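Local coordinates for agenet domain-containing protein (Arabidopsis thaliana, PDB 6IE4) that binds a methylated histone H3 peptide through its tandem Agenet domains, consistent with a role as a reader of chromatin marks, at residues C52-T57 against E71-S76; E98-F103 against D138-H143; S12-G17 against G36-I41. All coordinates share one frame; numbering follows the deposited sequence.

Contact 1: residues C52-T57 against E71-S76; sequences CQVEYT and EVVDMS
Cys52 and Val54 pair with Val73 and Glu71 through two antiparallel hydrogen-bonded pairs. The four backbone bonds, Cys52 N to Val73 O, Val73 N to Cys52 O, Val54 N to Glu71 O and Glu71 N to Val54 O, measure 2.8 to 3.1 Å. The face of Cys52, Val54, Glu71 and Val73 is the better buried: Val54 CG2 meets Val73 CG2 at 4.2 Å, and Leu78 touches both Cys52 and Val54. Past the strand end, the extended Met75 chain brings its CE to 4.3 Å from Cys52 CB. On the same side, toward the bound peptide, Glu71 CB sits at the Tyr56 ring edge, in its plane. The Glu71 chain, CG opposite the backbone N (chi1 -162°), runs on extended until Glu71 OE2 is 3.2 Å from Tyr56 OH, a weak hydrogen bond; ring and carboxylate are turned 70° apart. The peptide packs a basic side chain on Tyr56. Strands 51-56 and 68-74 are neighbours in the curled antiparallel sheet of this Agenet domain, a member of the SH3 clan. The other face is more open to solvent, with Val72 exposed and Gln53 partly so; there Gln53 CB lies 3.9 Å from Val72 CG2, and Gln53 OE1 is hydrogen-bonded to Thr40 OG1 of strand 32-40.

Contact 2: residues E98-F103 against D138-H143; sequences EEVDAF and DELRFH
Glu98 brings its carboxylate to the edge of the Phe142 ring, Glu98 CD in the ring plane and 3.7 Å from Phe142 CE1; Glu98 OE2 is held by a salt bridge to Lys92. At Glu99 the backbone O receives a weak bond from His143 N (3.3 Å). Val100 faces Phe142 in a non-hydrogen-bonded pair whose side chains diverge. Asp101 and Arg141 form the hydrogen-bonded pair, Asp101 N to Arg141 O and Arg141 N to Asp101 O both 2.8 Å. Asp101 OD1 takes His143 ND1 at 3.0 Å in a nearly straight bond (176°), in the plane of the imidazole, which stands 90° to the carboxylate. Arg141 CG lies between backbone N and carbonyl carbon (chi1 78°), and the chain runs extended to NE, which meets Asp101 OD2 at 3.0 Å on its anti lone pair; Arg141 NH2 completes the side-on grip. Ala102 CB packs 3.5 Å from Leu140 CD2, and Phe103 N closes the ladder on Glu139 O. Strands 99-104 and 140-142 pair in what is probably the second Agenet domain. Arg141 NH1 also bridges to Glu21. The salt bridge is consistent with an ionised Asp101, and Asp101 at ND1 with Glu145 at NE2 would tend to favour a protonated His143.

Contact 3: residues S12-G17 against G36-I41; sequences SYLKPG and GKVITI
Gly17 N donates to Val38 O at 3.0 Å, the one hydrogen bond between residues 12-17 and 36-41. It is fairly straight at the hydrogen, yet the donor stands 44° out of the carbonyl plane of Val38, so it does not lie on a lone pair. The end-to-end directions of 14-17 and 37-41 are 117° apart, and the loop afterwards enters strand 19-22. Backbone bonds of Val38 with Ser18 and of Gly36 with Val20 then continue the pairing, and Ser18 OG bonds back to Lys15 O.

Carbonyl-to-carbon contacts form the second group. Leu14 O points between two branched side chains, 3.3 Å from Ile41 CG1 and 3.7 Å from Val38 CG1. Val38 places that methyl opposite its own backbone N (chi1 -177°), which puts CG1 beside Leu14 O. Further along, Pro16 CB lies 3.9 Å from Ile39 O, and Gly17 O is 4.0 Å from Lys37 CG.

Strand 32-40, which receives the loop, carries a classic beta bulge: Ile39 and Thr40 both face Gln53 of the neighbouring strand. Beyond the bulge Ile41 has its CB directed at the loop, whereas the CB atoms of Ile39 and Thr40 are directed away from it.

Apolar contacts complete the account. Pro16 and Ile41 meet at about a right angle, with Pro16 CD 4.0 Å from Ile41 CG1. Leu14 is the buried member on the loop: its CB reaches Ile41 CD1 at 4.3 Å, its CD2 approaches Val38 CG2 at 4.5 Å, and its CG covers one face of the Tyr13 ring, over the centre. Met75 touches both Leu14 and Ile41, while Pro16 and Gly17 lie at the exposed margin.

Overall arrangement
From the N terminus, contact 3 comes first: 36-41, on strand 32-40, comes back to 12-17 after 18 intervening residues that include strand 19-22. Contact 1 follows, closing 13 residues between 52-57 and 71-76, and contact 2 closes the longest loop, 34 residues between 98-103 and 138-143. The three are in series, so none encloses or crosses another. Contacts 3 and 1 nevertheless join directly, their centres about 8 Å apart, because strands 32-40 and 51-56 are sheet neighbours; Glu55 N lies 2.8 Å from Lys37 O. Contact 2 is remote, its centre about 23 Å from that of contact 1, but strand 107-117 pairs with both 32-40 and 99-104, linking the two halves of the sheet.

Contact 1: residues C52-T57 against E71-S76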
ATOM      1  N   CYS A  52       9.675   4.083 -15.130  1.00 43.86           N
ATOM      2  CA  CYS A  52       9.232   5.447 -14.933  1.00 47.19           C
ATOM      3  C   CYS A  52       9.725   5.912 -13.567  1.00 46.00           C
ATOM      4  O   CYS A  52      10.319   5.150 -12.801  1.00 43.24           O
ATOM      5  CB  CYS A  52       7.717   5.549 -15.042  1.00 47.13           C
ATOM      6  SG  CYS A  52       7.013   4.669 -13.693  1.00 50.64           S
ATOM      7  N   GLN A  53       9.473   7.174 -13.257  1.00 46.70           N
ATOM      8  CA  GLN A  53       9.855   7.761 -11.983  1.00 45.51           C
ATOM      9  C   GLN A  53       8.618   8.323 -11.301  1.00 41.63           C
ATOM     10  O   GLN A  53       7.773   8.956 -11.940  1.00 42.46           O
ATOM     11  CB  GLN A  53      10.883   8.891 -12.172  1.00 43.70           C
ATOM     12  CG  GLN A  53      11.410   9.499 -10.886  1.00 44.28           C
ATOM     13  CD  GLN A  53      11.915  10.935 -11.064  1.00 49.72           C
ATOM     14  OE1 GLN A  53      11.561  11.620 -12.033  1.00 54.14           O
ATOM     15  NE2 GLN A  53      12.770  11.382 -10.146  1.00 43.60           N
ATOM     16  N   VAL A  54       8.503   8.070 -10.004  1.00 40.37           N
ATOM     17  CA  VAL A  54       7.308   8.418  -9.255  1.00 38.62           C
ATOM     18  C   VAL A  54       7.708   9.339  -8.101  1.00 39.52           C
ATOM     19  O   VAL A  54       8.883   9.500  -7.773  1.00 40.80           O
ATOM     20  CB  VAL A  54       6.568   7.165  -8.725  1.00 38.19           C
ATOM     21  CG1 VAL A  54       5.928   6.366  -9.868  1.00 40.20           C
ATOM     22  CG2 VAL A  54       7.521   6.264  -7.940  1.00 34.96           C
ATOM     23  N   GLU A  55       6.703   9.890  -7.441  1.00 38.05           N
ATOM     24  CA  GLU A  55       6.899  10.690  -6.245  1.00 37.35           C
ATOM     25  C   GLU A  55       5.916  10.160  -5.221  1.00 35.30           C
ATOM     26  O   GLU A  55       4.707  10.153  -5.464  1.00 36.21           O
ATOM     27  CB  GLU A  55       6.677  12.176  -6.534  1.00 41.14           C
ATOM     28  CG  GLU A  55       6.280  13.050  -5.351  1.00 44.74           C
ATOM     29  CD  GLU A  55       6.344  14.540  -5.696  1.00 49.99           C
ATOM     30  OE1 GLU A  55       7.288  14.957  -6.402  1.00 46.59           O
ATOM     31  OE2 GLU A  55       5.424  15.289  -5.299  1.00 60.79           O
ATOM     32  N   TYR A  56       6.445   9.658  -4.113  1.00 36.89           N
ATOM     33  CA  TYR A  56       5.621   9.105  -3.053  1.00 33.73           C
ATOM     34  C   TYR A  56       4.824  10.219  -2.404  1.00 37.68           C
ATOM     35  O   TYR A  56       5.321  11.337  -2.240  1.00 42.82           O
ATOM     36  CB  TYR A  56       6.485   8.399  -2.012  1.00 32.98           C
ATOM     37  CG  TYR A  56       7.204   7.162  -2.500  1.00 33.19           C
ATOM     38  CD1 TYR A  56       8.232   7.251  -3.430  1.00 37.16           C
ATOM     39  CD2 TYR A  56       6.912   5.916  -1.966  1.00 31.45           C
ATOM     40  CE1 TYR A  56       8.910   6.127  -3.859  1.00 37.76           C
ATOM     41  CE2 TYR A  56       7.586   4.784  -2.382  1.00 32.59           C
ATOM     42  CZ  TYR A  56       8.578   4.897  -3.334  1.00 39.74           C
ATOM     43  OH  TYR A  56       9.261   3.782  -3.754  1.00 44.71           O
ATOM     44  N   THR A  57       3.563   9.942  -2.094  1.00 32.32           N
ATOM     45  CA  THR A  57       2.799  10.965  -1.398  1.00 35.47           C
ATOM     46  C   THR A  57       3.045  10.989   0.104  1.00 30.61           C
ATOM     47  O   THR A  57       2.822  12.034   0.715  1.00 38.78           O
ATOM     48  CB  THR A  57       1.305  10.836  -1.697  1.00 33.78           C
ATOM     49  OG1 THR A  57       0.819   9.602  -1.176  1.00 40.85           O
ATOM     50  CG2 THR A  57       1.070  10.872  -3.204  1.00 33.56           C
ATOM     51  N   GLU A  71      11.638   8.392  -7.088  1.00 43.04           N
ATOM     52  CA  GLU A  71      12.307   7.125  -7.321  1.00 43.85           C
ATOM     53  C   GLU A  71      11.949   6.594  -8.698  1.00 42.60           C
ATOM     54  O   GLU A  71      10.819   6.765  -9.165  1.00 41.37           O
ATOM     55  CB  GLU A  71      11.924   6.111  -6.240  1.00 39.54           C
ATOM     56  CG  GLU A  71      12.892   4.969  -6.169  1.00 44.92           C
ATOM     57  CD  GLU A  71      12.836   4.258  -4.843  1.00 53.80           C
ATOM     58  OE1 GLU A  71      13.400   4.804  -3.865  1.00 58.29           O
ATOM     59  OE2 GLU A  71      12.236   3.164  -4.770  1.00 58.05           O
ATOM     60  N   VAL A  72      12.935   6.006  -9.359  1.00 41.18           N
ATOM     61  CA  VAL A  72      12.711   5.305 -10.617  1.00 43.87           C
ATOM     62  C   VAL A  72      12.400   3.848 -10.294  1.00 39.23           C
ATOM     63  O   VAL A  72      13.141   3.191  -9.553  1.00 40.61           O
ATOM     64  CB  VAL A  72      13.932   5.423 -11.543  1.00 44.29           C
ATOM     65  CG1 VAL A  72      13.747   4.546 -12.737  1.00 38.66           C
ATOM     66  CG2 VAL A  72      14.169   6.880 -11.954  1.00 42.15           C
ATOM     67  N   VAL A  73      11.300   3.342 -10.838  1.00 38.97           N
ATOM     68  CA  VAL A  73      10.889   1.960 -10.627  1.00 41.33           C
ATOM     69  C   VAL A  73      10.548   1.344 -11.979  1.00 40.78           C
ATOM     70  O   VAL A  73      10.458   2.030 -12.995  1.00 41.44           O
ATOM     71  CB  VAL A  73       9.682   1.846  -9.665  1.00 39.99           C
ATOM     72  CG1 VAL A  73      10.091   2.160  -8.237  1.00 42.12           C
ATOM     73  CG2 VAL A  73       8.558   2.769 -10.102  1.00 39.10           C
ATOM     74  N   ASP A  74      10.321   0.035 -11.964  1.00 41.89           N
ATOM     75  CA  ASP A  74       9.769  -0.657 -13.115  1.00 45.00           C
ATOM     76  C   ASP A  74       8.263  -0.436 -13.153  1.00 39.02           C
ATOM     77  O   ASP A  74       7.618  -0.297 -12.111  1.00 34.99           O
ATOM     78  CB  ASP A  74      10.092  -2.149 -13.025  1.00 45.74           C
ATOM     79  CG  ASP A  74      11.579  -2.430 -13.142  1.00 49.36           C
ATOM     80  OD1 ASP A  74      12.195  -1.921 -14.099  1.00 51.58           O
ATOM     81  OD2 ASP A  74      12.137  -3.127 -12.262  1.00 51.50           O
ATOM     82  N   MET A  75       7.699  -0.370 -14.366  1.00 41.51           N
ATOM     83  CA  MET A  75       6.247  -0.224 -14.454  1.00 41.80           C
ATOM     84  C   MET A  75       5.483  -1.395 -13.855  1.00 39.03           C
ATOM     85  O   MET A  75       4.286  -1.252 -13.581  1.00 31.77           O
ATOM     86  CB  MET A  75       5.784   0.002 -15.893  1.00 45.76           C
ATOM     87  CG  MET A  75       6.205   1.349 -16.467  1.00 53.28           C
ATOM     88  SD  MET A  75       6.249   1.405 -18.267  1.00 67.84           S
ATOM     89  CE  MET A  75       7.030   3.005 -18.502  1.00 56.95           C
ATOM     90  N   SER A  76       6.154  -2.495 -13.537  1.00 40.08           N
ATOM     91  CA  SER A  76       5.460  -3.652 -13.011  1.00 36.05           C
ATOM     92  C   SER A  76       5.347  -3.568 -11.502  1.00 32.78           C
ATOM     93  O   SER A  76       4.578  -4.320 -10.900  1.00 35.60           O
ATOM     94  CB  SER A  76       6.228  -4.917 -13.358  1.00 34.49           C
ATOM     95  OG  SER A  76       7.528  -4.822 -12.794  1.00 38.19           O
TER

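Contact 2: residues E98-F103 against D138-H143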
ATOM      1  N   GLU A  98     -10.056 -13.164   6.657  1.00 30.15           N
ATOM      2  CA  GLU A  98     -10.059 -12.166   5.601  1.00 32.14           C
ATOM      3  C   GLU A  98      -8.658 -11.613   5.350  1.00 33.86           C
ATOM      4  O   GLU A  98      -7.922 -11.280   6.280  1.00 34.13           O
ATOM      5  CB  GLU A  98     -11.022 -11.032   5.944  1.00 33.71           C
ATOM      6  CG  GLU A  98     -11.454 -10.258   4.710  1.00 37.58           C
ATOM      7  CD  GLU A  98     -12.850  -9.671   4.815  1.00 44.58           C
ATOM      8  OE1 GLU A  98     -13.507  -9.785   5.890  1.00 39.14           O
ATOM      9  OE2 GLU A  98     -13.286  -9.100   3.788  1.00 50.76           O
ATOM     10  N   GLU A  99      -8.293 -11.488   4.080  1.00 34.53           N
ATOM     11  CA  GLU A  99      -7.109 -10.719   3.756  1.00 33.66           C
ATOM     12  C   GLU A  99      -7.446  -9.248   3.710  1.00 33.36           C
ATOM     13  O   GLU A  99      -8.471  -8.844   3.159  1.00 31.43           O
ATOM     14  CB  GLU A  99      -6.497 -11.139   2.428  1.00 39.92           C
ATOM     15  CG  GLU A  99      -5.743 -12.370   2.653  1.00 47.40           C
ATOM     16  CD  GLU A  99      -4.323 -12.119   3.105  1.00 55.02           C
ATOM     17  OE1 GLU A  99      -3.787 -11.038   2.759  1.00 52.83           O
ATOM     18  OE2 GLU A  99      -3.786 -12.966   3.877  1.00 52.05           O
ATOM     19  N   VAL A 100      -6.536  -8.447   4.251  1.00 33.89           N
ATOM     20  CA  VAL A 100      -6.743  -7.030   4.465  1.00 25.52           C
ATOM     21  C   VAL A 100      -5.411  -6.347   4.230  1.00 25.31           C
ATOM     22  O   VAL A 100      -4.365  -6.985   4.134  1.00 27.18           O
ATOM     23  CB  VAL A 100      -7.237  -6.703   5.890  1.00 27.02           C
ATOM     24  CG1 VAL A 100      -8.586  -7.355   6.199  1.00 27.95           C
ATOM     25  CG2 VAL A 100      -6.185  -7.154   6.886  1.00 27.50           C
ATOM     26  N   ASP A 101      -5.467  -5.036   4.128  1.00 26.28           N
ATOM     27  CA  ASP A 101      -4.299  -4.180   4.121  1.00 27.13           C
ATOM     28  C   ASP A 101      -4.518  -3.261   5.300  1.00 27.09           C
ATOM     29  O   ASP A 101      -5.619  -2.729   5.465  1.00 29.16           O
ATOM     30  CB  ASP A 101      -4.144  -3.346   2.840  1.00 28.42           C
ATOM     31  CG  ASP A 101      -3.662  -4.142   1.650  1.00 28.62           C
ATOM     32  OD1 ASP A 101      -3.084  -5.242   1.812  1.00 28.25           O
ATOM     33  OD2 ASP A 101      -3.839  -3.621   0.534  1.00 31.56           O
ATOM     34  N   ALA A 102      -3.520  -3.142   6.154  1.00 24.91           N
ATOM     35  CA  ALA A 102      -3.581  -2.181   7.236  1.00 26.63           C
ATOM     36  C   ALA A 102      -2.740  -0.975   6.860  1.00 26.31           C
ATOM     37  O   ALA A 102      -1.725  -1.112   6.176  1.00 23.46           O
ATOM     38  CB  ALA A 102      -3.088  -2.804   8.547  1.00 25.02           C
ATOM     39  N   PHE A 103      -3.162   0.209   7.326  1.00 27.71           N
ATOM     40  CA  PHE A 103      -2.401   1.437   7.117  1.00 25.49           C
ATOM     41  C   PHE A 103      -1.407   1.582   8.261  1.00 26.70           C
ATOM     42  O   PHE A 103      -1.789   1.892   9.392  1.00 29.01           O
ATOM     43  CB  PHE A 103      -3.306   2.661   7.051  1.00 23.72           C
ATOM     44  CG  PHE A 103      -2.664   3.861   6.382  1.00 28.63           C
ATOM     45  CD1 PHE A 103      -2.306   3.824   5.036  1.00 30.61           C
ATOM     46  CD2 PHE A 103      -2.361   5.001   7.111  1.00 26.97           C
ATOM     47  CE1 PHE A 103      -1.721   4.911   4.423  1.00 26.19           C
ATOM     48  CE2 PHE A 103      -1.773   6.086   6.507  1.00 23.59           C
ATOM     49  CZ  PHE A 103      -1.448   6.041   5.160  1.00 27.92           C
ATOM     50  N   ASP A 138     -11.255   1.355  10.582  1.00 31.84           N
ATOM     51  CA  ASP A 138     -10.968   2.394   9.616  1.00 30.59           C
ATOM     52  C   ASP A 138      -9.484   2.453   9.267  1.00 35.15           C
ATOM     53  O   ASP A 138      -9.082   3.318   8.491  1.00 37.86           O
ATOM     54  CB  ASP A 138     -11.424   3.737  10.169  1.00 27.31           C
ATOM     55  CG  ASP A 138     -10.529   4.220  11.254  1.00 38.73           C
ATOM     56  OD1 ASP A 138     -10.272   3.449  12.207  1.00 46.54           O
ATOM     57  OD2 ASP A 138     -10.119   5.399  11.184  1.00 50.78           O
ATOM     58  N   GLU A 139      -8.668   1.532   9.784  1.00 34.43           N
ATOM     59  CA  GLU A 139      -7.267   1.444   9.408  1.00 31.11           C
ATOM     60  C   GLU A 139      -7.031   0.290   8.458  1.00 29.82           C
ATOM     61  O   GLU A 139      -5.905   0.101   7.991  1.00 27.31           O
ATOM     62  CB  GLU A 139      -6.375   1.258  10.642  1.00 29.31           C
ATOM     63  CG  GLU A 139      -6.682   2.161  11.823  1.00 33.04           C
ATOM     64  CD  GLU A 139      -5.638   2.042  12.939  1.00 34.02           C
ATOM     65  OE1 GLU A 139      -4.522   2.577  12.747  1.00 35.71           O
ATOM     66  OE2 GLU A 139      -5.929   1.427  14.000  1.00 30.77           O
ATOM     67  N   LEU A 140      -8.077  -0.454   8.129  1.00 29.11           N
ATOM     68  CA  LEU A 140      -7.984  -1.572   7.215  1.00 27.66           C
ATOM     69  C   LEU A 140      -8.716  -1.289   5.925  1.00 28.56           C
ATOM     70  O   LEU A 140      -9.659  -0.499   5.865  1.00 31.63           O
ATOM     71  CB  LEU A 140      -8.555  -2.858   7.820  1.00 30.23           C
ATOM     72  CG  LEU A 140      -8.042  -3.194   9.212  1.00 29.03           C
ATOM     73  CD1 LEU A 140      -8.599  -4.512   9.612  1.00 28.38           C
ATOM     74  CD2 LEU A 140      -6.534  -3.226   9.209  1.00 24.22           C
ATOM     75  N   ARG A 141      -8.281  -1.998   4.902  1.00 24.26           N
ATOM     76  CA  ARG A 141      -9.022  -2.067   3.671  1.00 29.02           C
ATOM     77  C   ARG A 141      -8.984  -3.513   3.209  1.00 34.20           C
ATOM     78  O   ARG A 141      -8.146  -4.301   3.658  1.00 35.65           O
ATOM     79  CB  ARG A 141      -8.423  -1.116   2.628  1.00 30.59           C
ATOM     80  CG  ARG A 141      -7.160  -1.618   1.946  1.00 31.05           C
ATOM     81  CD  ARG A 141      -6.474  -0.507   1.164  1.00 28.59           C
ATOM     82  NE  ARG A 141      -5.236  -0.957   0.541  1.00 27.92           N
ATOM     83  CZ  ARG A 141      -4.663  -0.320  -0.469  1.00 29.20           C
ATOM     84  NH1 ARG A 141      -5.176   0.838  -0.871  1.00 30.69           N
ATOM     85  NH2 ARG A 141      -3.541  -0.781  -1.014  1.00 25.59           N
ATOM     86  N   PHE A 142      -9.882  -3.857   2.297  1.00 35.86           N
ATOM     87  CA  PHE A 142      -9.910  -5.207   1.760  1.00 36.22           C
ATOM     88  C   PHE A 142      -8.756  -5.339   0.777  1.00 37.01           C
ATOM     89  O   PHE A 142      -8.498  -4.434  -0.026  1.00 37.76           O
ATOM     90  CB  PHE A 142     -11.263  -5.489   1.089  1.00 41.11           C
ATOM     91  CG  PHE A 142     -12.452  -5.353   2.030  1.00 51.76           C
ATOM     92  CD1 PHE A 142     -12.689  -6.311   3.017  1.00 55.18           C
ATOM     93  CD2 PHE A 142     -13.270  -4.230   1.996  1.00 52.16           C
ATOM     94  CE1 PHE A 142     -13.763  -6.187   3.913  1.00 50.82           C
ATOM     95  CE2 PHE A 142     -14.335  -4.087   2.891  1.00 56.86           C
ATOM     96  CZ  PHE A 142     -14.581  -5.071   3.853  1.00 54.80           C
ATOM     97  N   HIS A 143      -8.014  -6.429   0.887  1.00 36.23           N
ATOM     98  CA  HIS A 143      -6.894  -6.632  -0.011  1.00 36.27           C
ATOM     99  C   HIS A 143      -7.406  -7.038  -1.386  1.00 36.56           C
ATOM    100  O   HIS A 143      -8.129  -8.030  -1.524  1.00 34.96           O
ATOM    101  CB  HIS A 143      -5.946  -7.694   0.520  1.00 33.51           C
ATOM    102  CG  HIS A 143      -4.786  -7.939  -0.390  1.00 39.86           C
ATOM    103  ND1 HIS A 143      -3.587  -7.271  -0.271  1.00 36.45           N
ATOM    104  CD2 HIS A 143      -4.664  -8.743  -1.472  1.00 40.33           C
ATOM    105  CE1 HIS A 143      -2.760  -7.684  -1.213  1.00 35.51           C
ATOM    106  NE2 HIS A 143      -3.390  -8.576  -1.958  1.00 39.90           N
TER

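Contact 3: residues S12-G17 against G36-I41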
ATOM      1  N   SER A  12      -3.253   3.175 -19.626  1.00 62.75           N
ATOM      2  CA  SER A  12      -3.927   4.422 -19.281  1.00 65.79           C
ATOM      3  C   SER A  12      -3.401   5.032 -17.984  1.00 66.01           C
ATOM      4  O   SER A  12      -3.169   6.243 -17.915  1.00 68.03           O
ATOM      5  CB  SER A  12      -5.434   4.190 -19.180  1.00 65.96           C
ATOM      6  OG  SER A  12      -6.046   5.250 -18.462  1.00 68.75           O
ATOM      7  N   TYR A  13      -3.199   4.217 -16.942  1.00 63.90           N
ATOM      8  CA  TYR A  13      -3.063   4.776 -15.599  1.00 58.80           C
ATOM      9  C   TYR A  13      -1.674   5.340 -15.324  1.00 59.78           C
ATOM     10  O   TYR A  13      -1.525   6.163 -14.410  1.00 62.61           O
ATOM     11  CB  TYR A  13      -3.410   3.723 -14.525  1.00 51.58           C
ATOM     12  CG  TYR A  13      -2.480   2.513 -14.416  1.00 48.09           C
ATOM     13  CD1 TYR A  13      -2.489   1.495 -15.374  1.00 49.73           C
ATOM     14  CD2 TYR A  13      -1.598   2.389 -13.343  1.00 41.59           C
ATOM     15  CE1 TYR A  13      -1.627   0.385 -15.262  1.00 47.99           C
ATOM     16  CE2 TYR A  13      -0.739   1.295 -13.229  1.00 37.06           C
ATOM     17  CZ  TYR A  13      -0.756   0.296 -14.183  1.00 41.56           C
ATOM     18  OH  TYR A  13       0.105  -0.788 -14.062  1.00 39.61           O
ATOM     19  N   LEU A  14      -0.665   4.926 -16.091  1.00 55.34           N
ATOM     20  CA  LEU A  14       0.696   5.448 -16.018  1.00 53.18           C
ATOM     21  C   LEU A  14       0.892   6.834 -16.622  1.00 54.31           C
ATOM     22  O   LEU A  14       2.046   7.257 -16.707  1.00 56.09           O
ATOM     23  CB  LEU A  14       1.637   4.463 -16.696  1.00 51.87           C
ATOM     24  CG  LEU A  14       1.560   3.131 -15.988  1.00 52.42           C
ATOM     25  CD1 LEU A  14       2.210   2.041 -16.813  1.00 56.65           C
ATOM     26  CD2 LEU A  14       2.301   3.332 -14.693  1.00 48.09           C
ATOM     27  N   LYS A  15      -0.137   7.560 -17.033  1.00 54.53           N
ATOM     28  CA  LYS A  15       0.125   8.885 -17.581  1.00 56.16           C
ATOM     29  C   LYS A  15       0.748   9.775 -16.503  1.00 56.82           C
ATOM     30  O   LYS A  15       0.370   9.687 -15.326  1.00 57.49           O
ATOM     31  CB  LYS A  15      -1.152   9.523 -18.138  1.00 55.93           C
ATOM     32  CG  LYS A  15      -1.275   9.433 -19.670  1.00 66.04           C
ATOM     33  CD  LYS A  15      -2.268   8.347 -20.105  1.00 73.36           C
ATOM     34  CE  LYS A  15      -1.962   7.771 -21.496  1.00 69.75           C
ATOM     35  NZ  LYS A  15      -2.633   6.441 -21.713  1.00 70.03           N
ATOM     36  N   PRO A  16       1.733  10.607 -16.849  1.00 57.61           N
ATOM     37  CA  PRO A  16       2.323  11.493 -15.839  1.00 49.31           C
ATOM     38  C   PRO A  16       1.246  12.318 -15.151  1.00 47.62           C
ATOM     39  O   PRO A  16       0.308  12.808 -15.785  1.00 47.37           O
ATOM     40  CB  PRO A  16       3.278  12.374 -16.652  1.00 46.80           C
ATOM     41  CG  PRO A  16       3.586  11.591 -17.861  1.00 48.83           C
ATOM     42  CD  PRO A  16       2.368  10.773 -18.169  1.00 51.54           C
ATOM     43  N   GLY A  17       1.379  12.447 -13.838  1.00 49.10           N
ATOM     44  CA  GLY A  17       0.403  13.120 -13.015  1.00 46.12           C
ATOM     45  C   GLY A  17      -0.578  12.215 -12.302  1.00 45.59           C
ATOM     46  O   GLY A  17      -1.231  12.669 -11.352  1.00 44.24           O
ATOM     47  N   GLY A  36       1.419   7.067  -4.413  1.00 34.39           N
ATOM     48  CA  GLY A  36       2.217   8.070  -5.078  1.00 32.90           C
ATOM     49  C   GLY A  36       1.641   8.537  -6.399  1.00 39.76           C
ATOM     50  O   GLY A  36       0.453   8.368  -6.690  1.00 38.24           O
ATOM     51  N   LYS A  37       2.532   9.067  -7.234  1.00 40.71           N
ATOM     52  CA  LYS A  37       2.166   9.732  -8.476  1.00 40.12           C
ATOM     53  C   LYS A  37       3.301   9.566  -9.469  1.00 39.79           C
ATOM     54  O   LYS A  37       4.479   9.593  -9.099  1.00 38.92           O
ATOM     55  CB  LYS A  37       1.928  11.240  -8.303  1.00 43.34           C
ATOM     56  CG  LYS A  37       0.523  11.678  -7.920  1.00 53.37           C
ATOM     57  CD  LYS A  37       0.567  12.989  -7.093  1.00 54.98           C
ATOM     58  CE  LYS A  37       1.768  13.866  -7.504  1.00 53.64           C
ATOM     59  NZ  LYS A  37       1.487  15.332  -7.449  1.00 59.27           N
ATOM     60  N   VAL A  38       2.946   9.484 -10.738  1.00 37.66           N
ATOM     61  CA  VAL A  38       3.933   9.337 -11.793  1.00 38.25           C
ATOM     62  C   VAL A  38       4.432  10.734 -12.130  1.00 43.21           C
ATOM     63  O   VAL A  38       3.658  11.696 -12.113  1.00 40.26           O
ATOM     64  CB  VAL A  38       3.345   8.635 -13.029  1.00 43.62           C
ATOM     65  CG1 VAL A  38       4.430   8.431 -14.076  1.00 49.10           C
ATOM     66  CG2 VAL A  38       2.741   7.294 -12.656  1.00 38.80           C
ATOM     67  N   ILE A  39       5.741  10.863 -12.319  1.00 48.36           N
ATOM     68  CA  ILE A  39       6.380  12.140 -12.633  1.00 48.69           C
ATOM     69  C   ILE A  39       6.858  12.172 -14.072  1.00 52.03           C
ATOM     70  O   ILE A  39       6.625  13.144 -14.792  1.00 61.03           O
ATOM     71  CB  ILE A  39       7.581  12.401 -11.699  1.00 50.79           C
ATOM     72  CG1 ILE A  39       7.202  12.533 -10.244  1.00 47.99           C
ATOM     73  CG2 ILE A  39       8.378  13.618 -12.183  1.00 58.86           C
ATOM     74  CD1 ILE A  39       8.482  12.727  -9.422  1.00 48.12           C
ATOM     75  N   THR A  40       7.548  11.113 -14.494  1.00 49.87           N
ATOM     76  CA  THR A  40       8.217  11.056 -15.785  1.00 53.55           C
ATOM     77  C   THR A  40       8.076   9.647 -16.333  1.00 54.83           C
ATOM     78  O   THR A  40       8.482   8.671 -15.691  1.00 50.38           O
ATOM     79  CB  THR A  40       9.694  11.480 -15.683  1.00 58.14           C
ATOM     80  OG1 THR A  40      10.343  10.774 -14.613  1.00 52.67           O
ATOM     81  CG2 THR A  40       9.836  13.001 -15.483  1.00 58.32           C
ATOM     82  N   ILE A  41       7.427   9.559 -17.486  1.00 56.79           N
ATOM     83  CA  ILE A  41       7.397   8.394 -18.358  1.00 53.79           C
ATOM     84  C   ILE A  41       8.585   8.585 -19.291  1.00 61.15           C
ATOM     85  O   ILE A  41       8.962   9.738 -19.548  1.00 69.90           O
ATOM     86  CB  ILE A  41       6.046   8.320 -19.094  1.00 60.68           C
ATOM     87  CG1 ILE A  41       4.990   7.702 -18.179  1.00 61.19           C
ATOM     88  CG2 ILE A  41       6.132   7.589 -20.431  1.00 59.28           C
ATOM     89  CD1 ILE A  41       5.419   6.382 -17.569  1.00 55.77           C
TER